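Local coordinates for probable thiamine pyrophosphokinase (Staphylococcus saprophyticus, PDB 3L8M), which probably transfers a diphosphate group from ATP to thiamine, yielding thiamine diphosphate, the cofactor form of vitamin B1, at residues L5-R10 with I93-A98; N11-I16 with K126-T131; P42-G47 with I64-Y69; G108-L113 with N132-I137; Y152-P157 with L205-K210. All coordinates share one frame; numbering follows the deposited sequence.

Interaction 1: L5-R10 with I93-A98; sequences LLCGNR and IDVYGA. With NA (sodium ion), chain C.
Leu5 and Leu6 pair with Val95 and Tyr96 as parallel neighbours in the middle of the mixed sheet of the alpha/beta catalytic domain. The ladder is a worked case of parallel pairing. Leu5 N donates to Asp94 O at 2.8 Å, and Leu5 O, from the same residue, accepts from Tyr96 N, also at 2.8 Å. Cys7 N then reaches Tyr96 O at 3.1 Å in a more bent bond (153° at the hydrogen), where the strands are ending.

Packing is tight on the face that carries Leu5 and Val95: the Leu5 and Ile93 side chains run aslant, Leu5 CD1 meeting Ile93 CG2 at 3.6 Å, and Cys7 SG lies against Val95 CG1 at 3.9 Å. Gly97, at a positive phi of 81° and without a side chain, is pressed against the Cys7-Gly8 backbone. On the other face Leu6 holds CG anti to its N (chi1 -173°), which brings CD1 to within 4.1 Å of Tyr96 CB; the two side chains meet at about a right angle. Leu5 O also lies at the edge of the Tyr96 ring, in its plane. Strand 24-28 flanks one side of this pair and strand 124-128 the other.

The loose side begins at Arg10, whose exposed side chain leads away. At the far end of the ladder, Asp94 OD1 binds a sodium ion at 2.9 Å, a site completed by Asn124 O.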
# COMPACT_ATOMS: atom_id res chain seq x y z
N LEU A 5 15.54 -8.55 -5.00
CA LEU A 5 15.65 -9.97 -5.34
C LEU A 5 16.46 -10.70 -4.29
O LEU A 5 17.48 -10.19 -3.81
CB LEU A 5 16.33 -10.16 -6.70
CG LEU A 5 15.45 -10.04 -7.95
CD1 LEU A 5 14.94 -8.61 -8.10
CD2 LEU A 5 16.24 -10.47 -9.19
N LEU A 6 15.99 -11.88 -3.90
CA LEU A 6 16.73 -12.67 -2.95
C LEU A 6 17.17 -13.95 -3.66
O LEU A 6 16.34 -14.69 -4.17
CB LEU A 6 15.87 -13.00 -1.73
CG LEU A 6 16.61 -13.70 -0.59
CD1 LEU A 6 17.82 -12.86 -0.19
CD2 LEU A 6 15.67 -13.91 0.60
N CYS A 7 18.48 -14.19 -3.70
CA CYS A 7 19.04 -15.39 -4.34
C CYS A 7 19.49 -16.45 -3.34
O CYS A 7 19.86 -17.54 -3.74
CB CYS A 7 20.26 -15.05 -5.19
SG CYS A 7 20.02 -13.79 -6.40
N GLY A 8 19.45 -16.13 -2.05
CA GLY A 8 19.88 -17.07 -1.04
C GLY A 8 20.12 -16.38 0.29
O GLY A 8 19.77 -15.21 0.43
N ASN A 9 20.73 -17.07 1.26
CA ASN A 9 20.96 -16.48 2.58
C ASN A 9 22.40 -16.16 2.98
O ASN A 9 22.68 -15.98 4.17
CB ASN A 9 20.32 -17.38 3.65
CG ASN A 9 20.99 -18.74 3.75
OD1 ASN A 9 21.53 -19.25 2.77
ND2 ASN A 9 20.93 -19.33 4.93
N ARG A 10 23.31 -16.06 2.02
CA ARG A 10 24.71 -15.74 2.33
C ARG A 10 25.02 -14.24 2.32
O ARG A 10 24.65 -13.53 1.39
CB ARG A 10 25.65 -16.42 1.33
CG ARG A 10 25.84 -17.91 1.52
CD ARG A 10 26.68 -18.47 0.38
NE ARG A 10 26.74 -19.92 0.44
CZ ARG A 10 27.45 -20.61 1.33
NH1 ARG A 10 28.16 -19.96 2.25
NH2 ARG A 10 27.41 -21.93 1.34
N ILE A 93 16.53 -1.95 -9.08
CA ILE A 93 16.62 -3.34 -8.66
C ILE A 93 17.79 -3.59 -7.71
O ILE A 93 18.93 -3.27 -8.04
CB ILE A 93 16.78 -4.29 -9.87
CG1 ILE A 93 15.79 -3.91 -10.99
CG2 ILE A 93 16.57 -5.73 -9.44
CD1 ILE A 93 14.38 -3.75 -10.52
N ASP A 94 17.50 -4.15 -6.55
CA ASP A 94 18.52 -4.49 -5.56
C ASP A 94 18.59 -6.00 -5.46
O ASP A 94 17.62 -6.64 -5.06
CB ASP A 94 18.18 -3.90 -4.19
CG ASP A 94 18.33 -2.40 -4.14
OD1 ASP A 94 18.80 -1.83 -5.14
OD2 ASP A 94 17.98 -1.79 -3.10
N VAL A 95 19.74 -6.56 -5.81
CA VAL A 95 19.92 -8.00 -5.74
C VAL A 95 20.71 -8.35 -4.47
O VAL A 95 21.83 -7.88 -4.27
CB VAL A 95 20.66 -8.55 -6.99
CG1 VAL A 95 20.84 -10.06 -6.89
CG2 VAL A 95 19.87 -8.19 -8.26
N TYR A 96 20.10 -9.16 -3.63
CA TYR A 96 20.72 -9.59 -2.38
C TYR A 96 20.95 -11.07 -2.51
O TYR A 96 20.26 -11.74 -3.29
CB TYR A 96 19.75 -9.35 -1.21
CG TYR A 96 19.47 -7.90 -0.91
CD1 TYR A 96 20.24 -7.20 0.01
CD2 TYR A 96 18.42 -7.23 -1.55
CE1 TYR A 96 19.97 -5.87 0.31
CE2 TYR A 96 18.14 -5.90 -1.26
CZ TYR A 96 18.92 -5.23 -0.32
OH TYR A 96 18.64 -3.92 0.00
N GLY A 97 21.90 -11.60 -1.75
CA GLY A 97 22.17 -13.02 -1.76
C GLY A 97 23.03 -13.56 -2.89
O GLY A 97 23.20 -14.78 -3.00
N ALA A 98 23.59 -12.68 -3.72
CA ALA A 98 24.40 -13.13 -4.85
C ALA A 98 25.92 -13.21 -4.62
O ALA A 98 26.66 -13.42 -5.59
CB ALA A 98 24.11 -12.24 -6.08
NA NA C . 19.20 -0.05 -7.33

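Interaction 2: N11-I16 with K126-T131; sequences NLPKHI and KLIDDT
Two waters and a backbone bond join Asn11 and Leu12 to Asp130. One water bridges Asn11 OD1 and Asp130 OD2; a second donates to Leu12 O and, at 2.5 Å, to Asp130 OD2, so this one carboxylate oxygen accepts from both. Asp130 N also donates directly to Asn11 O at 2.7 Å. Asp130 keeps CG between its N and carbonyl carbon (chi1 54°), which folds the carboxylate back over Asn11 toward the waters. Alongside, Pro13 CG rests on the peptide that links the two aspartates, 3.6 Å from Asp129 C.

The 129-131 turn is itself braced: Asp129 OD1 accepts from Thr131 N, an Asx turn, while its OD2 and Asn11 ND2 both bond to Thr99 OG1. The contact thus lays the loop between strand 2-6 and helix 16-19 against the hairpin turn joining strands 124-128 and 132-137, with Pro13 also packing on Tyr96 of strand 92-96.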
# COMPACT_ATOMS: atom_id res chain seq x y z
N ASN A 11 25.70 -13.79 3.37
CA ASN A 11 26.13 -12.40 3.53
C ASN A 11 25.01 -11.36 3.44
O ASN A 11 25.26 -10.19 3.12
CB ASN A 11 27.21 -12.07 2.49
CG ASN A 11 28.36 -13.06 2.52
OD1 ASN A 11 28.83 -13.44 3.58
ND2 ASN A 11 28.82 -13.47 1.34
N LEU A 12 23.79 -11.77 3.74
CA LEU A 12 22.67 -10.84 3.68
C LEU A 12 22.77 -9.79 4.77
O LEU A 12 23.19 -10.09 5.89
CB LEU A 12 21.34 -11.58 3.87
CG LEU A 12 21.01 -12.60 2.80
CD1 LEU A 12 19.56 -13.04 2.98
CD2 LEU A 12 21.21 -11.99 1.41
N PRO A 13 22.43 -8.53 4.44
CA PRO A 13 22.51 -7.49 5.48
C PRO A 13 21.55 -7.95 6.58
O PRO A 13 20.44 -8.42 6.29
CB PRO A 13 22.02 -6.25 4.75
CG PRO A 13 22.51 -6.48 3.32
CD PRO A 13 22.15 -7.94 3.12
N LYS A 14 21.98 -7.86 7.83
CA LYS A 14 21.13 -8.31 8.93
C LYS A 14 19.78 -7.58 8.96
O LYS A 14 19.70 -6.37 8.74
CB LYS A 14 21.86 -8.14 10.27
CG LYS A 14 22.26 -6.72 10.61
CD LYS A 14 22.94 -6.67 11.97
CE LYS A 14 23.32 -5.26 12.36
NZ LYS A 14 24.02 -5.24 13.69
N HIS A 15 18.71 -8.33 9.22
CA HIS A 15 17.36 -7.78 9.30
C HIS A 15 16.80 -7.25 7.98
O HIS A 15 15.74 -6.62 7.99
CB HIS A 15 17.34 -6.64 10.33
CG HIS A 15 17.97 -7.01 11.64
ND1 HIS A 15 18.68 -6.11 12.41
CD2 HIS A 15 18.04 -8.20 12.29
CE1 HIS A 15 19.15 -6.72 13.48
NE2 HIS A 15 18.78 -7.99 13.43
N ILE A 16 17.47 -7.51 6.86
CA ILE A 16 16.99 -7.01 5.57
C ILE A 16 15.55 -7.47 5.26
O ILE A 16 14.83 -6.77 4.56
CB ILE A 16 17.93 -7.44 4.40
CG1 ILE A 16 17.59 -6.66 3.14
CG2 ILE A 16 17.78 -8.94 4.10
CD1 ILE A 16 17.97 -5.21 3.20
N LYS A 126 21.72 -2.90 -8.67
CA LYS A 126 22.80 -2.95 -7.68
C LYS A 126 22.84 -4.30 -6.97
O LYS A 126 21.80 -4.85 -6.61
CB LYS A 126 22.62 -1.88 -6.61
CG LYS A 126 22.81 -0.45 -7.05
CD LYS A 126 22.60 0.46 -5.85
CE LYS A 126 22.63 1.93 -6.27
NZ LYS A 126 22.43 2.85 -5.12
N LEU A 127 24.05 -4.83 -6.78
CA LEU A 127 24.24 -6.10 -6.06
C LEU A 127 24.57 -5.61 -4.66
O LEU A 127 25.37 -4.68 -4.50
CB LEU A 127 25.43 -6.89 -6.63
CG LEU A 127 25.38 -7.22 -8.13
CD1 LEU A 127 26.68 -7.91 -8.58
CD2 LEU A 127 24.17 -8.10 -8.42
N ILE A 128 23.97 -6.22 -3.65
CA ILE A 128 24.21 -5.78 -2.28
C ILE A 128 24.35 -6.89 -1.26
O ILE A 128 23.61 -7.85 -1.31
CB ILE A 128 23.04 -4.88 -1.77
CG1 ILE A 128 22.71 -3.78 -2.80
CG2 ILE A 128 23.38 -4.29 -0.40
CD1 ILE A 128 21.49 -2.93 -2.40
N ASP A 129 25.33 -6.77 -0.36
CA ASP A 129 25.47 -7.72 0.73
C ASP A 129 25.81 -6.92 1.99
O ASP A 129 25.86 -5.68 1.93
CB ASP A 129 26.48 -8.86 0.45
CG ASP A 129 27.92 -8.40 0.31
OD1 ASP A 129 28.26 -7.22 0.55
OD2 ASP A 129 28.74 -9.27 -0.05
N ASP A 130 26.03 -7.60 3.11
CA ASP A 130 26.31 -6.91 4.37
C ASP A 130 27.53 -5.98 4.38
O ASP A 130 27.66 -5.16 5.28
CB ASP A 130 26.45 -7.92 5.51
CG ASP A 130 27.47 -9.01 5.21
OD1 ASP A 130 28.23 -8.85 4.23
OD2 ASP A 130 27.51 -10.00 5.95
N THR A 131 28.41 -6.08 3.38
CA THR A 131 29.62 -5.25 3.34
C THR A 131 29.87 -4.47 2.04
O THR A 131 30.74 -3.60 1.99
CB THR A 131 30.89 -6.13 3.60
OG1 THR A 131 30.74 -6.85 4.83
CG2 THR A 131 32.16 -5.26 3.68
O HOH W 1 29.12 -12.24 5.83
O HOH W 2 25.52 -11.22 6.95

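Interaction 3: P42-G47 with I64-Y69; sequences PQFAVG and IEINPY
Ala45 and Glu65 form a single backbone bridge, in which Ala45 N donates to Ile64 O at 2.7 Å from 46° above the carbonyl plane, and Ile66 N returns a bond to Ala45 O that is less certain, because Ala45 O is crowded in the model. The apolar side chains gather round this bridge. Ile64 CG2, set anti to its backbone N (chi1 of CG1 -53°), touches both Pro42 CB and Ala45 CB, 3.8 Å from each. Ile66 CG2 lies against Phe44 CB at 3.6 Å.

Glu65 bends at chi2 and brings its carboxylate back to the strand end, where a water accepts from Gly47 N and donates to Glu65 OE1 (2.7 Å) and to Ile66 O. Met1 of a neighbouring subunit packs on Phe44 and Ile66, carrying the apolar cluster into the assembly interface. The whole is an edge arrangement of an alpha/beta sheet: strand 44-46, outermost in the sheet of this chain, is bordered by the chain emerging from helix 54-63.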
# COMPACT_ATOMS: atom_id res chain seq x y z
N PRO A 42 6.37 -13.35 -2.44
CA PRO A 42 7.12 -12.84 -3.59
C PRO A 42 6.17 -12.43 -4.72
O PRO A 42 5.19 -13.12 -4.97
CB PRO A 42 7.99 -14.03 -3.99
CG PRO A 42 8.08 -14.86 -2.73
CD PRO A 42 6.69 -14.77 -2.19
N GLN A 43 6.46 -11.31 -5.38
CA GLN A 43 5.67 -10.85 -6.52
C GLN A 43 5.71 -11.99 -7.56
O GLN A 43 4.75 -12.22 -8.29
CB GLN A 43 6.31 -9.60 -7.13
CG GLN A 43 6.41 -8.40 -6.19
CD GLN A 43 5.04 -7.86 -5.80
OE1 GLN A 43 4.16 -7.70 -6.65
NE2 GLN A 43 4.86 -7.58 -4.51
N PHE A 44 6.84 -12.69 -7.61
CA PHE A 44 7.05 -13.81 -8.52
C PHE A 44 8.42 -14.43 -8.25
O PHE A 44 9.29 -13.81 -7.65
CB PHE A 44 6.92 -13.38 -9.98
CG PHE A 44 8.03 -12.49 -10.48
CD1 PHE A 44 9.26 -13.02 -10.84
CD2 PHE A 44 7.82 -11.12 -10.63
CE1 PHE A 44 10.26 -12.22 -11.36
CE2 PHE A 44 8.82 -10.30 -11.15
CZ PHE A 44 10.05 -10.86 -11.51
N ALA A 45 8.61 -15.67 -8.70
CA ALA A 45 9.88 -16.34 -8.46
C ALA A 45 10.34 -17.16 -9.66
O ALA A 45 9.52 -17.66 -10.44
CB ALA A 45 9.75 -17.24 -7.25
N VAL A 46 11.65 -17.30 -9.80
CA VAL A 46 12.26 -18.07 -10.87
C VAL A 46 13.12 -19.12 -10.17
O VAL A 46 13.74 -18.82 -9.15
CB VAL A 46 13.18 -17.20 -11.75
CG1 VAL A 46 13.74 -18.03 -12.89
CG2 VAL A 46 12.43 -16.00 -12.29
N GLY A 47 13.16 -20.33 -10.71
CA GLY A 47 13.98 -21.35 -10.10
C GLY A 47 13.21 -22.62 -9.81
O GLY A 47 11.99 -22.60 -9.68
N ILE A 64 3.01 -17.57 -7.70
CA ILE A 64 4.35 -17.04 -7.47
C ILE A 64 5.36 -17.42 -8.56
O ILE A 64 6.06 -16.56 -9.10
CB ILE A 64 4.90 -17.55 -6.12
CG1 ILE A 64 3.91 -17.23 -5.00
CG2 ILE A 64 6.24 -16.91 -5.84
CD1 ILE A 64 4.22 -17.97 -3.70
N GLU A 65 5.45 -18.70 -8.86
CA GLU A 65 6.39 -19.19 -9.86
C GLU A 65 6.05 -18.81 -11.31
O GLU A 65 4.98 -19.13 -11.81
CB GLU A 65 6.51 -20.72 -9.74
CG GLU A 65 7.52 -21.37 -10.69
CD GLU A 65 8.96 -21.04 -10.37
OE1 GLU A 65 9.86 -21.48 -11.11
OE2 GLU A 65 9.21 -20.33 -9.36
N ILE A 66 6.95 -18.10 -11.98
CA ILE A 66 6.73 -17.78 -13.38
C ILE A 66 7.74 -18.64 -14.15
O ILE A 66 8.70 -19.16 -13.55
CB ILE A 66 6.88 -16.26 -13.70
CG1 ILE A 66 8.35 -15.81 -13.67
CG2 ILE A 66 6.02 -15.45 -12.75
CD1 ILE A 66 8.98 -15.90 -12.34
N ASN A 67 7.52 -18.82 -15.45
CA ASN A 67 8.38 -19.66 -16.26
C ASN A 67 8.84 -18.99 -17.57
O ASN A 67 8.46 -19.40 -18.66
CB ASN A 67 7.65 -20.97 -16.59
CG ASN A 67 7.36 -21.81 -15.35
OD1 ASN A 67 8.25 -22.40 -14.76
ND2 ASN A 67 6.09 -21.85 -14.96
N PRO A 68 9.68 -17.95 -17.46
CA PRO A 68 10.15 -17.27 -18.67
C PRO A 68 10.85 -18.23 -19.62
O PRO A 68 11.64 -19.08 -19.19
CB PRO A 68 11.08 -16.19 -18.13
CG PRO A 68 11.57 -16.77 -16.82
CD PRO A 68 10.32 -17.38 -16.26
N TYR A 69 10.56 -18.11 -20.90
CA TYR A 69 11.15 -18.97 -21.93
C TYR A 69 12.60 -18.56 -22.22
O TYR A 69 12.91 -17.37 -22.38
CB TYR A 69 10.28 -18.89 -23.19
CG TYR A 69 10.68 -19.82 -24.32
CD1 TYR A 69 11.55 -19.40 -25.32
CD2 TYR A 69 10.16 -21.12 -24.40
CE1 TYR A 69 11.90 -20.24 -26.37
CE2 TYR A 69 10.51 -21.97 -25.45
CZ TYR A 69 11.38 -21.52 -26.43
OH TYR A 69 11.74 -22.35 -27.47
O HOH W 3 11.26 -20.55 -13.27

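Interaction 4: G108-L113 with N132-I137; sequences GALQIL and NEIQFI
Leu113, Ile134 and Phe136 carry most of this contact, in which the last turn of helix 103-113 lies on one face of strand 132-137. The segment axes approach to 8.4 Å with 42° between their directions, an interval that apolar side chains fill without any hydrogen bond.

Leu113 buries the most. Its CB meets Phe136 CB at 4.0 Å, and its CD1 extends over the strand to Ile134 CG2 at 4.2 Å, the two side chains meeting at about a right angle. The branch of Ile134 that does the touching is CG2, which stands anti to the backbone N and also receives Leu110 CD2 at 4.2 Å, so one methyl serves two leucines from successive helical turns.

Phe136 meets the backbone at the end of the helix segment as well as a side chain. With CG anti to its N (chi1 -178°), the far end of the ring leads away from the helix while CB, CG and CD2 stay close to Leu113 O. That oxygen lies 3.2 Å from Phe136 CD2, oblique to the ring.

Leu127 of strand 124-128 packs on both Leu110 and Leu113, while Ala109 and Ile112 face helix 77-87. This is the layered packing of an alpha/beta fold: helix 103-113, the main helix of the beta-alpha-beta crossover connection from strand 92-96 to 124-128, also covers the antiparallel strand next in the sheet.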
# COMPACT_ATOMS: atom_id res chain seq x y z
N GLY A 108 28.63 -14.33 -12.69
CA GLY A 108 27.55 -14.28 -13.65
C GLY A 108 26.67 -13.09 -13.30
O GLY A 108 26.19 -12.35 -14.17
N ALA A 109 26.49 -12.88 -12.00
CA ALA A 109 25.69 -11.77 -11.53
C ALA A 109 26.31 -10.46 -12.04
O ALA A 109 25.59 -9.51 -12.35
CB ALA A 109 25.58 -11.79 -9.99
N LEU A 110 27.65 -10.42 -12.13
CA LEU A 110 28.32 -9.21 -12.63
C LEU A 110 28.09 -9.03 -14.14
O LEU A 110 27.98 -7.90 -14.63
CB LEU A 110 29.82 -9.26 -12.34
CG LEU A 110 30.28 -9.29 -10.87
CD1 LEU A 110 31.79 -9.41 -10.83
CD2 LEU A 110 29.82 -8.03 -10.14
N GLN A 111 28.01 -10.14 -14.87
CA GLN A 111 27.76 -10.05 -16.31
C GLN A 111 26.42 -9.34 -16.59
O GLN A 111 26.31 -8.57 -17.54
CB GLN A 111 27.76 -11.45 -16.94
CG GLN A 111 29.12 -12.13 -16.93
CD GLN A 111 29.07 -13.53 -17.50
OE1 GLN A 111 28.02 -14.18 -17.48
NE2 GLN A 111 30.20 -14.01 -18.00
N ILE A 112 25.41 -9.61 -15.76
CA ILE A 112 24.11 -9.00 -15.95
C ILE A 112 24.15 -7.47 -15.86
O ILE A 112 23.57 -6.78 -16.70
CB ILE A 112 23.09 -9.53 -14.92
CG1 ILE A 112 22.89 -11.03 -15.11
CG2 ILE A 112 21.75 -8.84 -15.10
CD1 ILE A 112 22.14 -11.67 -13.98
N LEU A 113 24.85 -6.95 -14.85
CA LEU A 113 24.97 -5.51 -14.67
C LEU A 113 25.62 -4.88 -15.90
O LEU A 113 25.40 -3.71 -16.21
CB LEU A 113 25.83 -5.19 -13.45
CG LEU A 113 25.41 -5.59 -12.03
CD1 LEU A 113 26.60 -5.42 -11.11
CD2 LEU A 113 24.25 -4.74 -11.54
N ASN A 132 29.09 -4.75 0.99
CA ASN A 132 29.32 -4.09 -0.29
C ASN A 132 28.08 -3.66 -1.06
O ASN A 132 26.98 -4.14 -0.82
CB ASN A 132 30.10 -5.03 -1.22
CG ASN A 132 31.40 -5.51 -0.64
OD1 ASN A 132 32.44 -4.88 -0.82
ND2 ASN A 132 31.35 -6.64 0.06
N GLU A 133 28.32 -2.79 -2.03
CA GLU A 133 27.30 -2.29 -2.93
C GLU A 133 28.06 -2.17 -4.25
O GLU A 133 29.14 -1.56 -4.30
CB GLU A 133 26.80 -0.93 -2.46
CG GLU A 133 25.46 -0.54 -3.05
CD GLU A 133 24.88 0.69 -2.37
OE1 GLU A 133 24.82 0.70 -1.12
OE2 GLU A 133 24.48 1.64 -3.09
N ILE A 134 27.53 -2.79 -5.31
CA ILE A 134 28.19 -2.80 -6.61
C ILE A 134 27.25 -2.44 -7.77
O ILE A 134 26.11 -2.92 -7.82
CB ILE A 134 28.79 -4.21 -6.91
CG1 ILE A 134 29.81 -4.59 -5.83
CG2 ILE A 134 29.44 -4.24 -8.30
CD1 ILE A 134 30.23 -6.05 -5.89
N GLN A 135 27.73 -1.60 -8.69
CA GLN A 135 26.93 -1.21 -9.85
C GLN A 135 27.84 -0.88 -11.02
O GLN A 135 29.00 -0.51 -10.84
CB GLN A 135 26.04 -0.01 -9.53
CG GLN A 135 26.80 1.25 -9.17
CD GLN A 135 25.88 2.42 -8.84
OE1 GLN A 135 25.09 2.86 -9.67
NE2 GLN A 135 25.98 2.92 -7.61
N PHE A 136 27.30 -1.03 -12.23
CA PHE A 136 28.02 -0.77 -13.46
C PHE A 136 27.86 0.70 -13.86
O PHE A 136 26.81 1.30 -13.65
CB PHE A 136 27.46 -1.70 -14.55
CG PHE A 136 28.13 -1.59 -15.88
CD1 PHE A 136 29.50 -1.84 -16.01
CD2 PHE A 136 27.39 -1.31 -17.03
CE1 PHE A 136 30.12 -1.79 -17.26
CE2 PHE A 136 28.00 -1.26 -18.29
CZ PHE A 136 29.37 -1.50 -18.40
N ILE A 137 28.91 1.30 -14.41
CA ILE A 137 28.86 2.70 -14.84
C ILE A 137 29.45 2.77 -16.23
O ILE A 137 30.62 2.46 -16.43
CB ILE A 137 29.66 3.63 -13.93
CG1 ILE A 137 29.17 3.51 -12.48
CG2 ILE A 137 29.48 5.07 -14.41
CD1 ILE A 137 29.93 4.40 -11.51

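Interaction 5: Y152-P157 with L205-K210; sequences YISFIP and LMIRSK
Tyr152-Ile156 and Leu205-Ser209 form an antiparallel beta ladder at the outer edge of the large mixed sheet, strand 152-157 being its last strand within this chain. The segments run at 161° to one another with 4.7 Å between axes, and six backbone hydrogen bonds tie them. Tyr152 with Ser209, Ser154 with Ile207, and Ile156 with Leu205 are the hydrogen-bonded pairs; the shortest bond, Leu205 N to Ile156 O, measures 2.6 Å, and the straightest, Ile207 N to Ser154 O and Ile156 N to Leu205 O, both reach 169°. CA atoms of the non-hydrogen-bonded pairs reach carbonyls of the adjacent pairs, as Arg208 CA does Tyr152 O at 3.2 Å.

The two faces differ. On that of Ser154, its CB lies against Ile207 CG2 at 3.6 Å, and Ser209 OG is turned to Asn132 OD1 on the next strand, 132-137. On that of Phe155, selenomethionine Met206 lies alongside both Ile153 and Phe155. Met206 has CG anti to its N (chi1 168°), which sets CG by Phe155 CE1 at 3.7 Å. The extended chain beyond carries SE outward, obliquely by the ring in a Met-aromatic contact, 5.1 Å from the Phe155 centroid. The side chain ends against Ile153, Met206 CE lying 3.4 Å from Ile153 CG2.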
# COMPACT_ATOMS: atom_id res chain seq x y z
N TYR A 152 34.75 3.30 1.75
CA TYR A 152 35.63 2.92 0.66
C TYR A 152 34.94 2.86 -0.71
O TYR A 152 33.82 2.37 -0.83
CB TYR A 152 36.28 1.57 0.98
CG TYR A 152 37.20 1.62 2.17
CD1 TYR A 152 38.41 2.31 2.11
CD2 TYR A 152 36.86 0.99 3.37
CE1 TYR A 152 39.26 2.39 3.22
CE2 TYR A 152 37.70 1.06 4.48
CZ TYR A 152 38.89 1.76 4.40
OH TYR A 152 39.73 1.84 5.49
N ILE A 153 35.63 3.37 -1.73
CA ILE A 153 35.10 3.38 -3.09
C ILE A 153 36.19 2.91 -4.05
O ILE A 153 37.31 3.41 -4.01
CB ILE A 153 34.69 4.78 -3.57
CG1 ILE A 153 33.67 5.39 -2.61
CG2 ILE A 153 34.11 4.69 -4.98
CD1 ILE A 153 34.27 5.95 -1.33
N SER A 154 35.85 1.98 -4.92
CA SER A 154 36.80 1.47 -5.89
C SER A 154 36.15 1.35 -7.25
O SER A 154 34.94 1.13 -7.36
CB SER A 154 37.34 0.11 -5.46
OG SER A 154 37.85 0.15 -4.14
N PHE A 155 36.96 1.50 -8.29
CA PHE A 155 36.51 1.39 -9.66
C PHE A 155 37.34 0.32 -10.36
O PHE A 155 38.57 0.36 -10.34
CB PHE A 155 36.67 2.73 -10.37
CG PHE A 155 35.87 3.84 -9.74
CD1 PHE A 155 34.49 3.92 -9.92
CD2 PHE A 155 36.49 4.79 -8.93
CE1 PHE A 155 33.75 4.93 -9.32
CE2 PHE A 155 35.76 5.80 -8.33
CZ PHE A 155 34.39 5.87 -8.51
N ILE A 156 36.65 -0.65 -10.95
CA ILE A 156 37.27 -1.74 -11.68
C ILE A 156 36.81 -1.66 -13.13
O ILE A 156 35.62 -1.68 -13.40
CB ILE A 156 36.82 -3.12 -11.12
CG1 ILE A 156 37.06 -3.19 -9.60
CG2 ILE A 156 37.51 -4.24 -11.88
CD1 ILE A 156 38.48 -2.99 -9.17
N PRO A 157 37.75 -1.56 -14.09
CA PRO A 157 37.33 -1.49 -15.49
C PRO A 157 36.70 -2.79 -16.00
O PRO A 157 37.00 -3.88 -15.50
CB PRO A 157 38.62 -1.12 -16.22
CG PRO A 157 39.67 -1.74 -15.36
CD PRO A 157 39.21 -1.38 -13.98
N LEU A 205 33.11 -0.99 -13.05
CA LEU A 205 32.22 -1.41 -11.99
C LEU A 205 32.61 -0.55 -10.80
O LEU A 205 33.79 -0.34 -10.53
CB LEU A 205 32.43 -2.89 -11.64
CG LEU A 205 31.89 -3.94 -12.61
CD1 LEU A 205 32.55 -5.28 -12.29
CD2 LEU A 205 30.37 -4.03 -12.51
N MSE A 206 31.62 -0.01 -10.10
CA MSE A 206 31.93 0.79 -8.94
C MSE A 206 31.54 -0.07 -7.75
O MSE A 206 30.45 -0.63 -7.72
CB MSE A 206 31.12 2.08 -8.94
CG MSE A 206 31.18 2.81 -7.61
SE MSE A 206 30.26 4.34 -7.65
CE MSE A 206 31.11 5.20 -6.39
N ILE A 207 32.44 -0.19 -6.78
CA ILE A 207 32.16 -1.00 -5.60
C ILE A 207 32.42 -0.23 -4.33
O ILE A 207 33.52 0.25 -4.09
CB ILE A 207 33.00 -2.29 -5.61
CG1 ILE A 207 32.89 -2.99 -4.26
CG2 ILE A 207 34.45 -1.97 -5.91
CD1 ILE A 207 33.45 -4.38 -4.28
N ARG A 208 31.38 -0.08 -3.52
CA ARG A 208 31.50 0.63 -2.26
C ARG A 208 31.61 -0.38 -1.13
O ARG A 208 30.86 -1.36 -1.08
CB ARG A 208 30.32 1.56 -2.07
CG ARG A 208 30.21 2.56 -3.20
CD ARG A 208 29.89 3.94 -2.70
NE ARG A 208 28.58 4.39 -3.17
CZ ARG A 208 28.09 5.61 -2.95
NH1 ARG A 208 28.80 6.49 -2.26
NH2 ARG A 208 26.89 5.94 -3.42
N SER A 209 32.55 -0.15 -0.22
CA SER A 209 32.77 -1.06 0.89
C SER A 209 32.72 -0.32 2.21
O SER A 209 32.84 0.89 2.26
CB SER A 209 34.13 -1.75 0.76
OG SER A 209 34.22 -2.51 -0.44
N LYS A 210 32.53 -1.06 3.29
CA LYS A 210 32.50 -0.45 4.60
C LYS A 210 33.80 -0.82 5.30
O LYS A 210 34.51 -1.73 4.86
CB LYS A 210 31.27 -0.91 5.39
CG LYS A 210 31.19 -2.40 5.67
CD LYS A 210 29.73 -2.85 5.76
CE LYS A 210 28.94 -2.07 6.80
NZ LYS A 210 27.50 -2.51 6.85

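All five contacts work on one mixed sheet. Interaction 1 holds its buried parallel middle, interaction 2 fastens the turn beyond strand 124-128 at the surface, and interactions 4 and 5, both partly buried, lay a helix over strand 132-137 and add the antiparallel edge. Interaction 3, also buried, lies at the opposite edge, its centre about 31 Å from that of interaction 5, against a neighbouring subunit. Chemistry follows place: regular backbone ladders in interactions 1 and 5, apolar packing in interaction 4, water bridges in interaction 2, and a short backbone bridge, apolar packing and one water in interaction 3. Val95 O of interaction 1 meets Ile128 N of interaction 2.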